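PDB 3LET: protein adenylyltransferase VopS from Vibrio parahaemolyticus, which transfers AMP from ATP to a threonine of host Rho GTPases, blocking their binding to downstream effectors and so inhibiting actin assembly in infected cells. Local coordinates for residues Q63-E75 with V91-G105. Sequence-based numbering, arbitrary orientation.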
loop_
_atom_site.group_PDB
_atom_site.type_symbol
_atom_site.label_atom_id
_atom_site.label_comp_id
_atom_site.label_asym_id
_atom_site.label_seq_id
_atom_site.Cartn_x
_atom_site.Cartn_y
_atom_site.Cartn_z
ATOM N N GLN A 63 4.867 -12.647 22.381
ATOM C CA GLN A 63 3.620 -12.677 21.600
ATOM C C GLN A 63 2.566 -11.770 22.224
ATOM O O GLN A 63 1.913 -10.978 21.535
ATOM C CB GLN A 63 3.054 -14.097 21.530
ATOM C CG GLN A 63 3.922 -15.082 20.733
ATOM C CD GLN A 63 3.460 -16.531 20.895
ATOM O OE1 GLN A 63 3.064 -16.948 21.980
ATOM N NE2 GLN A 63 3.502 -17.295 19.809
ATOM N N LEU A 64 2.391 -11.912 23.526
ATOM C CA LEU A 64 1.370 -11.175 24.245
ATOM C C LEU A 64 1.673 -9.680 24.239
ATOM O O LEU A 64 0.769 -8.884 24.039
ATOM C CB LEU A 64 1.264 -11.685 25.677
ATOM C CG LEU A 64 0.241 -10.968 26.562
ATOM C CD1 LEU A 64 -1.189 -11.033 25.977
ATOM C CD2 LEU A 64 0.264 -11.533 27.997
ATOM N N ALA A 65 2.940 -9.297 24.407
ATOM C CA ALA A 65 3.281 -7.876 24.360
ATOM C C ALA A 65 2.952 -7.305 22.991
ATOM O O ALA A 65 2.417 -6.198 22.864
ATOM C CB ALA A 65 4.757 -7.645 24.699
ATOM N N GLU A 66 3.294 -8.060 21.953
ATOM C CA GLU A 66 3.017 -7.611 20.601
ATOM C C GLU A 66 1.507 -7.479 20.379
ATOM O O GLU A 66 1.041 -6.481 19.814
ATOM C CB GLU A 66 3.641 -8.603 19.619
ATOM C CG GLU A 66 3.387 -8.268 18.180
ATOM C CD GLU A 66 3.987 -9.314 17.259
ATOM O OE1 GLU A 66 5.208 -9.547 17.351
ATOM O OE2 GLU A 66 3.232 -9.901 16.461
ATOM N N ARG A 67 0.732 -8.473 20.792
ATOM C CA ARG A 67 -0.730 -8.382 20.641
ATOM C C ARG A 67 -1.296 -7.161 21.364
ATOM O O ARG A 67 -2.160 -6.448 20.820
ATOM C CB ARG A 67 -1.440 -9.627 21.195
ATOM C CG ARG A 67 -1.204 -10.913 20.443
ATOM C CD ARG A 67 -2.009 -12.051 21.085
ATOM N NE ARG A 67 -3.434 -11.960 20.775
ATOM C CZ ARG A 67 -4.362 -12.800 21.234
ATOM N NH1 ARG A 67 -4.038 -13.790 22.050
ATOM N NH2 ARG A 67 -5.626 -12.648 20.881
ATOM N N ALA A 68 -0.836 -6.918 22.598
ATOM C CA ALA A 68 -1.433 -5.843 23.404
ATOM C C ALA A 68 -1.015 -4.477 22.853
ATOM O O ALA A 68 -1.836 -3.548 22.751
ATOM C CB ALA A 68 -1.014 -5.949 24.900
ATOM N N MET A 69 0.254 -4.348 22.481
ATOM C CA MET A 69 0.713 -3.102 21.828
ATOM C C MET A 69 -0.035 -2.809 20.541
ATOM O O MET A 69 -0.418 -1.650 20.266
ATOM C CB MET A 69 2.182 -3.211 21.517
ATOM C CG MET A 69 2.916 -3.298 22.819
ATOM S SD MET A 69 3.356 -1.655 23.205
ATOM C CE MET A 69 5.034 -1.895 22.625
ATOM N N THR A 70 -0.262 -3.850 19.758
ATOM C CA THR A 70 -0.992 -3.680 18.495
ATOM C C THR A 70 -2.398 -3.173 18.765
ATOM O O THR A 70 -2.869 -2.227 18.119
ATOM C CB THR A 70 -1.086 -5.008 17.727
ATOM O OG1 THR A 70 0.231 -5.435 17.391
ATOM C CG2 THR A 70 -1.906 -4.841 16.406
ATOM N N GLU A 71 -3.092 -3.813 19.698
ATOM C CA GLU A 71 -4.457 -3.393 20.068
ATOM C C GLU A 71 -4.477 -1.956 20.578
ATOM O O GLU A 71 -5.329 -1.181 20.189
ATOM C CB GLU A 71 -5.048 -4.319 21.137
ATOM C CG GLU A 71 -5.361 -5.693 20.530
ATOM C CD GLU A 71 -5.661 -6.735 21.576
ATOM O OE1 GLU A 71 -5.943 -6.356 22.719
ATOM O OE2 GLU A 71 -5.617 -7.929 21.231
ATOM N N VAL A 72 -3.531 -1.585 21.432
ATOM C CA VAL A 72 -3.497 -0.197 21.901
ATOM C C VAL A 72 -3.323 0.717 20.688
ATOM O O VAL A 72 -4.002 1.740 20.564
ATOM C CB VAL A 72 -2.356 0.057 22.892
ATOM C CG1 VAL A 72 -2.222 1.555 23.171
ATOM C CG2 VAL A 72 -2.633 -0.697 24.194
ATOM N N MET A 73 -2.395 0.362 19.813
ATOM C CA MET A 73 -2.058 1.262 18.704
ATOM C C MET A 73 -3.262 1.446 17.761
ATOM O O MET A 73 -3.472 2.520 17.211
ATOM C CB MET A 73 -0.855 0.731 17.918
ATOM C CG MET A 73 0.501 0.978 18.590
ATOM S SD MET A 73 0.739 2.659 19.248
ATOM C CE MET A 73 0.739 3.649 17.767
ATOM N N LEU A 74 -4.042 0.396 17.546
ATOM C CA LEU A 74 -5.190 0.522 16.643
ATOM C C LEU A 74 -6.271 1.448 17.216
ATOM O O LEU A 74 -7.110 1.974 16.465
ATOM C CB LEU A 74 -5.787 -0.872 16.357
ATOM C CG LEU A 74 -4.895 -1.772 15.502
ATOM C CD1 LEU A 74 -5.371 -3.235 15.592
ATOM C CD2 LEU A 74 -4.890 -1.297 14.020
ATOM N N GLU A 75 -6.294 1.644 18.541
ATOM C CA GLU A 75 -7.297 2.540 19.107
ATOM C C GLU A 75 -6.797 3.984 19.302
ATOM O O GLU A 75 -7.558 4.833 19.761
ATOM C CB GLU A 75 -7.824 1.996 20.435
ATOM C CG GLU A 75 -8.535 0.662 20.299
ATOM C CD GLU A 75 -9.627 0.680 19.233
ATOM O OE1 GLU A 75 -10.460 1.614 19.253
ATOM O OE2 GLU A 75 -9.652 -0.238 18.378
ATOM N N VAL A 91 -4.398 -1.555 8.129
ATOM C CA VAL A 91 -3.865 -0.849 9.299
ATOM C C VAL A 91 -3.385 -1.864 10.336
ATOM O O VAL A 91 -2.376 -1.656 11.012
ATOM C CB VAL A 91 -4.840 0.183 9.904
ATOM C CG1 VAL A 91 -6.048 -0.473 10.526
ATOM C CG2 VAL A 91 -4.105 1.038 10.944
ATOM N N LYS A 92 -4.094 -2.976 10.456
ATOM C CA LYS A 92 -3.635 -4.019 11.371
ATOM C C LYS A 92 -2.273 -4.563 10.940
ATOM O O LYS A 92 -1.421 -4.838 11.772
ATOM C CB LYS A 92 -4.654 -5.142 11.470
ATOM C CG LYS A 92 -4.130 -6.316 12.310
ATOM C CD LYS A 92 -5.237 -7.252 12.767
ATOM C CE LYS A 92 -4.685 -8.326 13.713
ATOM N NZ LYS A 92 -5.754 -9.125 14.391
ATOM N N SER A 93 -2.069 -4.774 9.634
ATOM C CA SER A 93 -0.809 -5.355 9.155
ATOM C C SER A 93 0.310 -4.384 9.484
ATOM O O SER A 93 1.413 -4.789 9.883
ATOM C CB SER A 93 -0.811 -5.561 7.615
ATOM O OG SER A 93 -1.939 -6.290 7.200
ATOM N N LEU A 94 0.036 -3.101 9.238
ATOM C CA LEU A 94 1.024 -2.058 9.445
ATOM C C LEU A 94 1.340 -1.957 10.932
ATOM O O LEU A 94 2.473 -1.820 11.324
ATOM C CB LEU A 94 0.490 -0.683 8.939
ATOM C CG LEU A 94 1.472 0.479 9.138
ATOM C CD1 LEU A 94 2.846 0.176 8.563
ATOM C CD2 LEU A 94 0.917 1.764 8.497
ATOM N N ALA A 95 0.301 -1.972 11.744
ATOM C CA ALA A 95 0.460 -1.793 13.188
ATOM C C ALA A 95 1.392 -2.894 13.736
ATOM O O ALA A 95 2.288 -2.636 14.544
ATOM C CB ALA A 95 -0.917 -1.851 13.856
ATOM N N VAL A 96 1.177 -4.127 13.291
ATOM C CA VAL A 96 2.027 -5.245 13.729
ATOM C C VAL A 96 3.485 -5.030 13.390
ATOM O O VAL A 96 4.371 -5.319 14.214
ATOM C CB VAL A 96 1.580 -6.577 13.072
ATOM C CG1 VAL A 96 2.558 -7.685 13.422
ATOM C CG2 VAL A 96 0.165 -6.922 13.547
ATOM N N ARG A 97 3.761 -4.528 12.177
ATOM C CA ARG A 97 5.164 -4.319 11.760
ATOM C C ARG A 97 5.832 -3.163 12.508
ATOM O O ARG A 97 7.022 -3.237 12.839
ATOM C CB ARG A 97 5.259 -4.042 10.243
ATOM C CG ARG A 97 4.824 -5.196 9.377
ATOM C CD ARG A 97 5.489 -6.499 9.781
ATOM N NE ARG A 97 6.906 -6.536 9.428
ATOM C CZ ARG A 97 7.405 -7.131 8.346
ATOM N NH1 ARG A 97 6.606 -7.747 7.483
ATOM N NH2 ARG A 97 8.714 -7.109 8.129
ATOM N N VAL A 98 5.073 -2.100 12.783
ATOM C CA VAL A 98 5.601 -0.964 13.529
ATOM C C VAL A 98 5.898 -1.407 14.960
ATOM O O VAL A 98 6.937 -1.063 15.525
ATOM C CB VAL A 98 4.611 0.222 13.461
ATOM C CG1 VAL A 98 4.900 1.297 14.526
ATOM C CG2 VAL A 98 4.679 0.844 12.028
ATOM N N VAL A 99 4.997 -2.194 15.532
ATOM C CA VAL A 99 5.210 -2.714 16.908
ATOM C C VAL A 99 6.443 -3.605 16.961
ATOM O O VAL A 99 7.250 -3.542 17.901
ATOM C CB VAL A 99 3.990 -3.526 17.398
ATOM C CG1 VAL A 99 4.350 -4.356 18.687
ATOM C CG2 VAL A 99 2.858 -2.594 17.684
ATOM N N LYS A 100 6.611 -4.444 15.951
ATOM C CA LYS A 100 7.807 -5.283 15.891
ATOM C C LYS A 100 9.053 -4.426 15.819
ATOM O O LYS A 100 10.079 -4.773 16.410
ATOM C CB LYS A 100 7.748 -6.269 14.699
ATOM C CG LYS A 100 6.778 -7.430 14.947
ATOM C CD LYS A 100 6.644 -8.351 13.736
ATOM C CE LYS A 100 5.738 -9.546 14.029
ATOM N NZ LYS A 100 6.393 -10.556 14.902
ATOM N N ASP A 101 8.983 -3.310 15.100
ATOM C CA ASP A 101 10.189 -2.516 14.837
ATOM C C ASP A 101 10.486 -1.531 15.943
ATOM O O ASP A 101 11.646 -1.242 16.206
ATOM C CB ASP A 101 10.054 -1.716 13.532
ATOM C CG ASP A 101 10.179 -2.595 12.293
ATOM O OD1 ASP A 101 10.509 -3.791 12.460
ATOM O OD2 ASP A 101 9.955 -2.092 11.162
ATOM N N TYR A 102 9.437 -1.004 16.574
ATOM C CA TYR A 102 9.584 0.114 17.509
ATOM C C TYR A 102 9.091 -0.202 18.917
ATOM O O TYR A 102 9.315 0.575 19.834
ATOM C CB TYR A 102 8.765 1.302 17.021
ATOM C CG TYR A 102 9.293 1.930 15.757
ATOM C CD1 TYR A 102 10.302 2.883 15.804
ATOM C CD2 TYR A 102 8.764 1.582 14.515
ATOM C CE1 TYR A 102 10.778 3.486 14.647
ATOM C CE2 TYR A 102 9.245 2.175 13.335
ATOM C CZ TYR A 102 10.250 3.128 13.423
ATOM O OH TYR A 102 10.732 3.718 12.284
ATOM N N GLY A 103 8.375 -1.309 19.063
ATOM C CA GLY A 103 7.693 -1.645 20.309
ATOM C C GLY A 103 8.635 -2.028 21.457
ATOM O O GLY A 103 8.302 -1.844 22.623
ATOM N N GLY A 104 9.788 -2.586 21.119
ATOM C CA GLY A 104 10.815 -2.910 22.111
ATOM C C GLY A 104 10.609 -4.211 22.874
ATOM O O GLY A 104 11.314 -4.472 23.865
ATOM N N GLY A 105 9.664 -5.039 22.434
ATOM C CA GLY A 105 9.486 -6.375 23.009
ATOM C C GLY A 105 9.151 -6.428 24.492
ATOM O O GLY A 105 8.601 -5.487 25.075
#
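Val-99 of helix 91-102 enters helix 63-75 as a knob into a hole lined by Glu-66, Met-69, Thr-70 and Met-73. The two helices belong to the all-helical N-terminal region of VopS and cross with an angle of 124° between their N-to-C directions, their axes 9.1 Å apart. Both methyls of the knob are used: Val-99 CG1, anti to its backbone N (chi1 166°), lies 3.7 Å from Met-69 CB, while CG2 turns to Thr-70 OG1 and the CG of Met-73. The apolar seam continues to Leu-74, whose CD2 branch rests 3.8 Å from Val-91 CG1 and also meets Ala-95 CB. Between these points Thr-70 CG2 packs on Ala-95 CB and Val-96 CG2. Beyond the seam, Met-69 and Met-73 also touch Met-120 of helix 113-139, which joins the pair to a third helix.

One polar bond joins the two helices, a salt bridge at the more exposed margin; a second, from Thr-70 OG1 to Glu-66 O (2.8 Å), stays within helix 63-75. This carbonyl also accepts from Thr-70 N, the two donors arriving from opposite faces of its plane. In the salt bridge the extended chain of Glu-66 meets Lys-100, whose chain, straight as far as CE, bends at its last torsion and so turns NZ to the carboxylate. Lys-100 NZ donates to the syn side of Glu-66 OE1 at 2.9 Å, 25° out of the carboxylate plane.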